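Local atomic coordinates of L-lysine 6-oxidase (Marinomonas mediterranea, PDB entry 3WEU), a protein that oxidises the epsilon-amino group of L-lysine with a cysteine tryptophylquinone cofactor, releasing ammonium and the hydrogen peroxide that makes it antibacterial. Residues 227-232 and 237-242; 11-16 and 450-455. One frame throughout, in Å; residues are numbered along the deposited sequence. Where two conformers were deposited one is given.

In the fold
Interaction 1 is local and lies at the surface: residues 227-232 and 237-242 are the arms of one beta hairpin, joined by backbone hydrogen bonds along their length, lined by threonines and valines, and fastened at the closed end by a tyrosine-glutamate hydrogen bond. Interaction 2 is buried near the centre of the chain and links residues 11-16 to the distant loop 450-455 through a single ion pair. The centres are about 26 Å apart and the contacts do not touch, yet both reach one sheet, since strand 237-247 runs parallel beside strand 4-13. The hairpin contributes two neighbouring strands to that sheet; Arg13 at the end of strand 4-13 ties it to the loop next to the cofactor.

Interaction 1: 227-232 and 237-242; sequences TCVVTY and SETSTA
Glu238 and Tyr232 meet where the hairpin closes. Glu238 CB lies 4.1 Å from Tyr232 OH; CG is as near to that oxygen and to the ring carbon CE2, a loose van der Waals contact of the methylenes with the phenol end. CG stands anti to the carbonyl carbon (chi1 -68°), and the chain then runs extended to the carboxylate, whose CD is 3.6 Å from Tyr232 OH. At the tip, Glu238 OE1 takes a short 2.5 Å hydrogen bond from Tyr232 OH. OE1 itself lies at the ring's edge, near the ring plane; it accepts through its anti lone pair, the one away from the other carboxylate oxygen. Ring and carboxylate are twisted 46° against each other. Val230 CG1 sits 3.7 Å above one face of the Tyr232 ring, offset toward the rim, so the phenol has an apolar neighbour on that face while its hydroxyl reaches the acid.

Behind these side chains the strands run antiparallel. Cys228 with Ser240 and Val230 with Glu238 form the hydrogen-bonded pairs, each with two N-H to O=C bonds; Cys228 N to Ser240 O, for example, is 2.9 Å. Between them runs a CA-H...O contact from Thr239 CA to Cys228 O (3.2 Å).

The two faces differ. One is lined by the non-hydrogen-bonded pairs Thr227-Thr241, Val229-Thr239 and Thr231-Ser237: Thr227 CG2 meets Thr239 CG2 at 3.6 Å, and Val229 CG2 meets Thr239 OG1 at 3.5 Å. The beta-branched threonines and Val229 suit an extended backbone, and hydroxyls suit a face partly open to solvent. On the other, Cys228 packs against Ile83, Trp85 and Val5, while Ser240 OG is hydrogen-bonded to Leu3 O. With strand 80-91 beside 223-232 and strand 4-13 beside 237-247, this is an antiparallel beta hairpin set inside the large mixed sheet of the N-terminal region.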
ATOM      1  N   THR A 227      40.896  -0.988 -20.751  1.00 18.85           N
ATOM      2  CA  THR A 227      42.099  -0.533 -21.474  1.00 18.61           C
ATOM      3  C   THR A 227      43.320  -1.260 -20.964  1.00 17.67           C
ATOM      4  O   THR A 227      43.487  -1.403 -19.784  1.00 17.82           O
ATOM      5  CB  THR A 227      42.299   1.015 -21.315  1.00 19.72           C
ATOM      6  OG1 THR A 227      41.111   1.656 -21.737  1.00 21.64           O
ATOM      7  CG2 THR A 227      43.466   1.525 -22.227  1.00 23.05           C
ATOM      8  N   CYS A 228      44.122  -1.747 -21.878  1.00 16.74           N
ATOM      9  CA  CYS A 228      45.319  -2.467 -21.582  1.00 20.31           C
ATOM     10  C   CYS A 228      46.484  -1.740 -22.184  1.00 21.57           C
ATOM     11  O   CYS A 228      46.555  -1.611 -23.407  1.00 22.81           O
ATOM     12  CB  CYS A 228      45.324  -3.841 -22.218  1.00 21.04           C
ATOM     13  SG  CYS A 228      46.699  -4.887 -21.789  1.00 23.26           S
ATOM     14  N   VAL A 229      47.430  -1.361 -21.335  1.00 20.62           N
ATOM     15  CA  VAL A 229      48.722  -0.750 -21.805  1.00 19.58           C
ATOM     16  C   VAL A 229      49.834  -1.715 -21.452  1.00 20.87           C
ATOM     17  O   VAL A 229      50.049  -2.048 -20.279  1.00 19.76           O
ATOM     18  CB  VAL A 229      48.993   0.605 -21.114  1.00 20.43           C
ATOM     19  CG1 VAL A 229      50.336   1.209 -21.570  1.00 21.33           C
ATOM     20  CG2 VAL A 229      47.861   1.600 -21.350  1.00 23.08           C
ATOM     21  N   VAL A 230      50.554  -2.167 -22.459  1.00 19.30           N
ATOM     22  CA  VAL A 230      51.676  -3.016 -22.294  1.00 19.59           C
ATOM     23  C   VAL A 230      52.921  -2.147 -22.519  1.00 21.05           C
ATOM     24  O   VAL A 230      53.051  -1.505 -23.584  1.00 21.39           O
ATOM     25  CB  VAL A 230      51.701  -4.070 -23.405  1.00 21.26           C
ATOM     26  CG1 VAL A 230      53.004  -4.897 -23.367  1.00 22.89           C
ATOM     27  CG2 VAL A 230      50.479  -5.016 -23.227  1.00 20.45           C
ATOM     28  N   THR A 231      53.786  -2.124 -21.514  1.00 21.70           N
ATOM     29  CA  THR A 231      54.991  -1.293 -21.574  1.00 20.50           C
ATOM     30  C   THR A 231      56.150  -2.252 -21.779  1.00 20.40           C
ATOM     31  O   THR A 231      56.350  -3.207 -21.006  1.00 19.63           O
ATOM     32  CB  THR A 231      55.118  -0.464 -20.310  1.00 19.32           C
ATOM     33  OG1 THR A 231      53.961   0.372 -20.170  1.00 19.21           O
ATOM     34  CG2 THR A 231      56.394   0.422 -20.357  1.00 19.61           C
ATOM     35  N   TYR A 232      56.931  -1.994 -22.808  1.00 23.58           N
ATOM     36  CA  TYR A 232      58.059  -2.834 -23.110  1.00 22.45           C
ATOM     37  C   TYR A 232      59.344  -2.355 -22.407  1.00 23.74           C
ATOM     38  O   TYR A 232      59.347  -1.308 -21.807  1.00 22.99           O
ATOM     39  CB  TYR A 232      58.268  -2.885 -24.587  1.00 25.14           C
ATOM     40  CG  TYR A 232      57.051  -3.364 -25.322  1.00 23.81           C
ATOM     41  CD1 TYR A 232      56.739  -4.720 -25.372  1.00 28.16           C
ATOM     42  CD2 TYR A 232      56.246  -2.469 -26.012  1.00 25.82           C
ATOM     43  CE1 TYR A 232      55.610  -5.172 -26.064  1.00 27.25           C
ATOM     44  CE2 TYR A 232      55.115  -2.898 -26.706  1.00 28.67           C
ATOM     45  CZ  TYR A 232      54.804  -4.246 -26.729  1.00 27.46           C
ATOM     46  OH  TYR A 232      53.695  -4.638 -27.431  1.00 30.25           O
ATOM     47  N   SER A 237      55.295   1.693 -25.525  1.00 23.83           N
ATOM     48  CA  SER A 237      54.116   0.945 -25.167  1.00 24.22           C
ATOM     49  C   SER A 237      53.153   0.823 -26.325  1.00 26.03           C
ATOM     50  O   SER A 237      53.208   1.584 -27.318  1.00 20.96           O
ATOM     51  CB  SER A 237      53.459   1.600 -23.997  1.00 24.45           C
ATOM     52  OG  SER A 237      52.937   2.834 -24.355  1.00 24.38           O
ATOM     53  N   GLU A 238      52.271  -0.157 -26.174  1.00 25.92           N
ATOM     54  CA  GLU A 238      51.059  -0.273 -27.007  1.00 23.38           C
ATOM     55  C   GLU A 238      49.852  -0.405 -26.142  1.00 24.47           C
ATOM     56  O   GLU A 238      49.928  -0.899 -25.004  1.00 20.14           O
ATOM     57  CB  GLU A 238      51.186  -1.448 -27.976  1.00 26.43           C
ATOM     58  CG  GLU A 238      52.229  -1.205 -29.026  1.00 28.68           C
ATOM     59  CD  GLU A 238      52.382  -2.401 -29.937  1.00 29.63           C
ATOM     60  OE1 GLU A 238      52.892  -3.402 -29.473  1.00 29.18           O
ATOM     61  OE2 GLU A 238      51.999  -2.298 -31.109  1.00 39.61           O
ATOM     62  N   THR A 239      48.715   0.038 -26.682  1.00 22.17           N
ATOM     63  CA  THR A 239      47.479   0.061 -25.948  1.00 26.74           C
ATOM     64  C   THR A 239      46.407  -0.654 -26.778  1.00 27.30           C
ATOM     65  O   THR A 239      46.399  -0.561 -28.012  1.00 26.87           O
ATOM     66  CB  THR A 239      47.062   1.505 -25.682  1.00 29.40           C
ATOM     67  OG1 THR A 239      48.035   2.116 -24.823  1.00 31.25           O
ATOM     68  CG2 THR A 239      45.697   1.566 -25.015  1.00 29.40           C
ATOM     69  N   SER A 240      45.516  -1.376 -26.111  1.00 24.77           N
ATOM     70  CA  SER A 240      44.401  -2.002 -26.836  1.00 23.20           C
ATOM     71  C   SER A 240      43.223  -2.051 -25.861  1.00 21.18           C
ATOM     72  O   SER A 240      43.395  -1.818 -24.644  1.00 22.96           O
ATOM     73  CB  SER A 240      44.863  -3.350 -27.367  1.00 28.43           C
ATOM     74  OG  SER A 240      43.785  -4.111 -27.860  1.00 34.55           O
ATOM     75  N   THR A 241      42.007  -2.246 -26.373  1.00 18.97           N
ATOM     76  CA  THR A 241      40.806  -2.000 -25.562  1.00 19.73           C
ATOM     77  C   THR A 241      39.760  -3.128 -25.773  1.00 18.67           C
ATOM     78  O   THR A 241      39.827  -3.879 -26.791  1.00 19.83           O
ATOM     79  CB  THR A 241      40.118  -0.688 -25.909  1.00 21.05           C
ATOM     80  OG1 THR A 241      39.891  -0.699 -27.309  1.00 22.09           O
ATOM     81  CG2 THR A 241      40.963   0.530 -25.501  1.00 22.73           C
ATOM     82  N   ALA A 242      38.815  -3.182 -24.830  1.00 16.76           N
ATOM     83  CA  ALA A 242      37.702  -4.103 -24.838  1.00 17.40           C
ATOM     84  C   ALA A 242      36.637  -3.482 -23.996  1.00 17.33           C
ATOM     85  O   ALA A 242      36.739  -2.293 -23.615  1.00 18.32           O
ATOM     86  CB  ALA A 242      38.152  -5.477 -24.267  1.00 18.38           C
TER

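Interaction 2: 11-16 and 450-455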
ATOM      1  N   VAL A  11      32.326 -10.840 -19.394  1.00 16.46           N
ATOM      2  CA  VAL A  11      31.127 -11.040 -18.655  1.00 15.72           C
ATOM      3  C   VAL A  11      31.424 -11.516 -17.277  1.00 16.15           C
ATOM      4  O   VAL A  11      32.044 -12.539 -17.132  1.00 17.11           O
ATOM      5  CB  VAL A  11      30.218 -12.064 -19.386  1.00 18.15           C
ATOM      6  CG1 VAL A  11      28.993 -12.419 -18.526  1.00 20.26           C
ATOM      7  CG2 VAL A  11      29.820 -11.498 -20.752  1.00 18.06           C
ATOM      8  N   ALA A  12      30.969 -10.785 -16.275  1.00 14.52           N
ATOM      9  CA  ALA A  12      31.070 -11.184 -14.891  1.00 16.04           C
ATOM     10  C   ALA A  12      29.651 -11.290 -14.361  1.00 16.45           C
ATOM     11  O   ALA A  12      28.693 -10.721 -14.953  1.00 14.99           O
ATOM     12  CB  ALA A  12      31.829 -10.138 -14.086  1.00 18.51           C
ATOM     13  N   ARG A  13      29.503 -11.956 -13.220  0.50 16.51           N
ATOM     14  CA  ARG A  13      28.197 -12.081 -12.636  0.50 17.03           C
ATOM     15  C   ARG A  13      28.200 -11.797 -11.163  0.50 16.46           C
ATOM     16  O   ARG A  13      29.116 -12.178 -10.426  0.50 16.62           O
ATOM     17  CB  ARG A  13      27.595 -13.439 -12.956  0.50 19.04           C
ATOM     18  CG  ARG A  13      27.618 -13.694 -14.447  0.50 21.09           C
ATOM     19  CD  ARG A  13      26.818 -14.896 -14.901  0.50 23.24           C
ATOM     20  NE  ARG A  13      25.598 -14.336 -15.414  0.50 27.70           N
ATOM     21  CZ  ARG A  13      25.330 -14.091 -16.689  0.50 28.22           C
ATOM     22  NH1 ARG A  13      26.164 -14.426 -17.657  0.50 27.62           N
ATOM     23  NH2 ARG A  13      24.185 -13.515 -16.969  0.50 28.42           N
ATOM     24  N   LEU A  14      27.148 -11.130 -10.745  1.00 14.81           N
ATOM     25  CA  LEU A  14      26.977 -10.718  -9.377  1.00 15.27           C
ATOM     26  C   LEU A  14      27.028 -11.884  -8.405  1.00 16.81           C
ATOM     27  O   LEU A  14      26.574 -12.997  -8.716  1.00 15.85           O
ATOM     28  CB  LEU A  14      25.572 -10.081  -9.217  1.00 16.53           C
ATOM     29  CG  LEU A  14      25.246  -8.850 -10.003  1.00 15.86           C
ATOM     30  CD1 LEU A  14      23.818  -8.459  -9.678  1.00 17.16           C
ATOM     31  CD2 LEU A  14      26.258  -7.723  -9.673  1.00 17.94           C
ATOM     32  N   GLY A  15      27.516 -11.608  -7.207  1.00 15.21           N
ATOM     33  CA  GLY A  15      27.530 -12.584  -6.138  1.00 15.84           C
ATOM     34  C   GLY A  15      27.633 -11.904  -4.776  1.00 15.89           C
ATOM     35  O   GLY A  15      28.445 -10.978  -4.572  1.00 17.19           O
ATOM     36  N   ASN A  16      26.920 -12.450  -3.819  1.00 16.95           N
ATOM     37  CA  ASN A  16      26.891 -11.911  -2.469  1.00 16.47           C
ATOM     38  C   ASN A  16      27.702 -12.683  -1.429  1.00 17.56           C
ATOM     39  O   ASN A  16      27.596 -12.428  -0.228  1.00 18.40           O
ATOM     40  CB  ASN A  16      25.440 -11.641  -2.031  1.00 16.99           C
ATOM     41  CG  ASN A  16      24.586 -12.866  -1.948  1.00 18.15           C
ATOM     42  OD1 ASN A  16      24.899 -13.897  -2.505  1.00 19.47           O
ATOM     43  ND2 ASN A  16      23.435 -12.740  -1.268  1.00 18.81           N
ATOM     44  N   GLY A 450      15.419  -8.134 -21.842  1.00 16.65           N
ATOM     45  CA  GLY A 450      16.484  -9.091 -21.838  1.00 16.79           C
ATOM     46  C   GLY A 450      16.976  -9.374 -20.469  1.00 16.14           C
ATOM     47  O   GLY A 450      16.287  -9.063 -19.500  1.00 16.60           O
ATOM     48  N   ILE A 451      18.175  -9.941 -20.374  1.00 14.73           N
ATOM     49  CA  ILE A 451      18.752 -10.252 -19.026  1.00 15.86           C
ATOM     50  C   ILE A 451      20.033  -9.457 -18.865  1.00 15.26           C
ATOM     51  O   ILE A 451      20.031  -8.455 -18.154  1.00 17.82           O
ATOM     52  CB  ILE A 451      19.013 -11.751 -18.851  1.00 16.44           C
ATOM     53  CG1 ILE A 451      17.685 -12.523 -18.824  1.00 16.14           C
ATOM     54  CG2 ILE A 451      19.803 -12.016 -17.590  1.00 15.55           C
ATOM     55  CD1 ILE A 451      16.789 -12.198 -17.685  1.00 17.07           C
ATOM     56  N   GLU A 452      21.073  -9.770 -19.629  1.00 15.57           N
ATOM     57  CA  GLU A 452      22.303  -8.996 -19.464  1.00 15.86           C
ATOM     58  C   GLU A 452      22.264  -7.581 -20.141  1.00 18.65           C
ATOM     59  O   GLU A 452      22.813  -6.598 -19.584  1.00 17.02           O
ATOM     60  CB  GLU A 452      23.510  -9.765 -19.912  1.00 17.92           C
ATOM     61  CG  GLU A 452      23.726 -11.084 -19.086  1.00 16.23           C
ATOM     62  CD  GLU A 452      22.945 -12.293 -19.631  1.00 17.56           C
ATOM     63  OE1 GLU A 452      22.202 -12.167 -20.672  1.00 15.29           O
ATOM     64  OE2 GLU A 452      23.070 -13.379 -18.997  1.00 16.63           O
ATOM     65  N   MET A 453      21.736  -7.578 -21.363  1.00 15.65           N
ATOM     66  CA  MET A 453      21.831  -6.485 -22.285  1.00 16.26           C
ATOM     67  C   MET A 453      20.582  -6.472 -23.131  1.00 14.99           C
ATOM     68  O   MET A 453      19.854  -7.474 -23.181  1.00 13.13           O
ATOM     69  CB  MET A 453      23.062  -6.620 -23.128  1.00 15.42           C
ATOM     70  CG  MET A 453      24.361  -6.257 -22.372  1.00 17.63           C
ATOM     71  SD  MET A 453      25.802  -6.803 -23.307  1.00 19.20           S
ATOM     72  CE  MET A 453      26.045  -8.422 -22.629  1.00 21.24           C
ATOM     73  N   THR A 454      20.325  -5.346 -23.804  1.00 15.57           N
ATOM     74  CA  THR A 454      19.117  -5.276 -24.623  1.00 15.33           C
ATOM     75  C   THR A 454      19.489  -4.857 -26.054  1.00 15.11           C
ATOM     76  O   THR A 454      20.646  -4.972 -26.466  1.00 13.68           O
ATOM     77  CB  THR A 454      18.033  -4.438 -23.986  1.00 16.82           C
ATOM     78  OG1 THR A 454      16.771  -4.600 -24.649  1.00 15.22           O
ATOM     79  CG2 THR A 454      18.438  -2.960 -23.941  1.00 16.89           C
ATOM     80  N   TRP A 455      18.507  -4.330 -26.783  1.00 14.65           N
ATOM     81  CA  TRP A 455      18.566  -4.285 -28.233  1.00 15.09           C
ATOM     82  C   TRP A 455      19.482  -3.239 -28.798  1.00 15.58           C
ATOM     83  O   TRP A 455      19.704  -3.211 -30.021  1.00 15.33           O
ATOM     84  CB  TRP A 455      17.145  -4.206 -28.855  1.00 15.55           C
ATOM     85  CG  TRP A 455      16.188  -3.387 -28.099  1.00 16.68           C
ATOM     86  CD1 TRP A 455      15.029  -3.805 -27.548  1.00 17.08           C
ATOM     87  CD2 TRP A 455      16.247  -1.970 -27.892  1.00 16.53           C
ATOM     88  NE1 TRP A 455      14.379  -2.759 -26.962  1.00 16.37           N
ATOM     89  CE2 TRP A 455      15.068  -1.605 -27.206  1.00 16.23           C
ATOM     90  CE3 TRP A 455      17.138  -0.960 -28.291  1.00 18.23           C
ATOM     91  CZ2 TRP A 455      14.804  -0.274 -26.770  1.00 14.90           C
ATOM     92  CZ3 TRP A 455      16.845   0.394 -27.905  1.00 15.75           C
ATOM     93  CH2 TRP A 455      15.694   0.697 -27.113  1.00 15.73           C
TER
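Arg13 and Glu452 form the one direct contact between residues 11-16 and 450-455. Along the first segment, Val11 comes earliest, resting on helix 433-439, and Ala12 bonds through its backbone to strand 237-247.

Arg13 follows, the residue that crosses. Its chain bends at chi3 (101°), which swings the guanidinium out of line with the aliphatic part and toward the loop. NH2 makes a salt bridge with Glu452 OE2, which lies at the edge of the guanidinium, near its plane. The modelled separation of Arg13 NH2 and Glu452 OE2, 2.3 Å, is too short to be trusted, and Arg13 was deposited in two conformers; the pairing is plainer than its exact length. The two flat groups stand 86° apart, and one carboxylate oxygen is engaged, not the pair. The chain of Glu452 is likewise bent, at chi2. Burial makes partners valuable here: Arg13 NE is hydrogen-bonded to Ser248 O, Glu452 OE1 accepts from Val443 N, and OE2 also accepts from Gln584 NE2.

Beyond Arg13 the strand gives way to a loop, where Leu14 turns its apolar side chain to Val246. The contact is thus a buried salt bridge between the end of strand 4-13, in the N-terminal sheet, and the loop 450-455. Gly450 of that loop makes a weak hydrogen bond to O6 of the tryptophylquinone at position 581, which puts the ion pair's loop beside the cofactor.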